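Long-range contact in malonyl CoA-acyl carrier protein transacylase (PDB 3PTW), which transfers the malonyl group from malonyl-CoA to acyl carrier protein, probably to supply the elongation steps of fatty acid synthesis: residues Ala9-Gln14 with Asn57-Thr62. Residues are numbered along the deposited sequence; the frame is centred on the assembly and turned at random.
Sequences AGQGAQ and NKTEFT
Gln-14 reaches Asn-57 and Thr-62 at once, and shows how a single carboxamide can tie a turn to the residues leading into a helix. Its NE2 donates to Asn-57 OD1 at 2.8 Å, fairly straight (160° at the hydrogen) and on a lone pair of that oxygen. The acceptor lies close to the plane of the Gln-14 amide, while the two amide planes stand 60° apart. At the other end of the same group, Gln-14 OE1 accepts from Gly-12 N at 2.8 Å, so both polar atoms are engaged and the flat group is held against rotation. CG sits between the backbone N and the carbonyl carbon (chi1 75°), and a bend at chi2 folds the chain back over its own turn. Thr-62 lays its CG2 methyl over one face of this amide, 3.4 Å from Gln-14 CD, while its OG1 turns to the carbonyl of Leu-56. The turn, type II from Gly-10 to Ala-13, belongs to the loop following strand 4-8 of the parallel part of the acyltransferase sheet; helix 59-79 begins just after Lys-58, its N-cap residue. Gln-11 instead extends its chain, with CG anti to the backbone N, and brings its amide up to Thr-59, NE2 lying 3.4 Å from the CG2 methyl. The methyl makes this a van der Waals contact; the polar atoms look elsewhere, Thr-59 OG1 to Gly-117 O and Gln-11 OE1, weakly, to Gln-63 NE2. The Gln-11 side chain also touches Phe-198 and lies near, without touching, what is probably the nucleophile elbow around Ser-91.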
# COMPACT_ATOMS: atom_id res chain seq x y z
N ALA A 9 -0.75 -3.72 4.24
CA ALA A 9 -1.03 -2.34 4.68
C ALA A 9 -0.01 -1.34 4.18
O ALA A 9 1.14 -1.69 3.92
CB ALA A 9 -1.09 -2.28 6.18
N GLY A 10 -0.44 -0.08 4.08
CA GLY A 10 0.42 0.97 3.54
C GLY A 10 0.40 2.26 4.34
O GLY A 10 -0.04 2.30 5.51
N GLN A 11 0.88 3.33 3.70
CA GLN A 11 1.03 4.61 4.38
C GLN A 11 -0.35 5.11 4.83
O GLN A 11 -1.32 4.98 4.09
CB GLN A 11 1.76 5.62 3.48
CG GLN A 11 1.99 7.00 4.10
CD GLN A 11 3.14 7.78 3.47
OE1 GLN A 11 4.24 7.26 3.28
NE2 GLN A 11 2.89 9.05 3.16
N GLY A 12 -0.42 5.63 6.06
CA GLY A 12 -1.66 6.16 6.61
C GLY A 12 -2.28 5.29 7.68
O GLY A 12 -3.06 5.78 8.51
N ALA A 13 -1.94 4.00 7.67
CA ALA A 13 -2.41 3.06 8.70
C ALA A 13 -1.45 2.88 9.88
O ALA A 13 -1.74 2.13 10.82
CB ALA A 13 -2.74 1.71 8.06
N GLN A 14 -0.30 3.54 9.86
CA GLN A 14 0.68 3.39 10.95
C GLN A 14 0.17 3.99 12.26
O GLN A 14 -0.64 4.91 12.26
CB GLN A 14 2.04 4.01 10.58
CG GLN A 14 2.10 5.55 10.62
CD GLN A 14 1.47 6.23 9.39
OE1 GLN A 14 1.05 5.56 8.45
NE2 GLN A 14 1.41 7.56 9.41
N ASN A 57 5.05 9.50 11.48
CA ASN A 57 4.25 10.15 10.43
C ASN A 57 5.09 10.93 9.41
O ASN A 57 4.55 11.64 8.55
CB ASN A 57 3.15 11.04 11.02
CG ASN A 57 2.23 10.29 11.97
OD1 ASN A 57 1.79 9.17 11.69
ND2 ASN A 57 1.92 10.91 13.10
N LYS A 58 6.41 10.79 9.50
CA LYS A 58 7.31 11.31 8.47
C LYS A 58 7.57 10.20 7.44
O LYS A 58 8.12 9.16 7.78
CB LYS A 58 8.61 11.82 9.10
CG LYS A 58 8.72 13.36 9.28
CD LYS A 58 7.42 14.05 9.74
CE LYS A 58 7.16 13.90 11.24
NZ LYS A 58 8.18 14.60 12.08
N THR A 59 7.17 10.44 6.19
CA THR A 59 7.10 9.39 5.17
C THR A 59 8.41 8.58 4.98
O THR A 59 8.37 7.34 4.89
CB THR A 59 6.56 9.92 3.81
OG1 THR A 59 7.63 10.48 3.03
CG2 THR A 59 5.51 10.99 4.04
N GLU A 60 9.55 9.27 4.94
CA GLU A 60 10.85 8.58 4.97
C GLU A 60 10.92 7.46 6.04
O GLU A 60 11.47 6.38 5.79
CB GLU A 60 11.99 9.56 5.19
CG GLU A 60 13.34 8.87 5.12
CD GLU A 60 14.50 9.78 5.43
OE1 GLU A 60 14.30 11.00 5.45
OE2 GLU A 60 15.61 9.25 5.64
N PHE A 61 10.35 7.72 7.21
CA PHE A 61 10.37 6.77 8.30
C PHE A 61 9.13 5.86 8.37
O PHE A 61 9.25 4.70 8.75
CB PHE A 61 10.62 7.49 9.62
CG PHE A 61 12.03 7.99 9.75
CD1 PHE A 61 13.00 7.19 10.35
CD2 PHE A 61 12.39 9.24 9.24
CE1 PHE A 61 14.32 7.63 10.45
CE2 PHE A 61 13.72 9.70 9.35
CZ PHE A 61 14.67 8.90 9.95
N THR A 62 7.97 6.39 8.01
CA THR A 62 6.73 5.63 7.91
C THR A 62 6.88 4.37 7.06
O THR A 62 6.39 3.29 7.43
CB THR A 62 5.58 6.48 7.29
OG1 THR A 62 5.53 7.76 7.92
CG2 THR A 62 4.23 5.79 7.45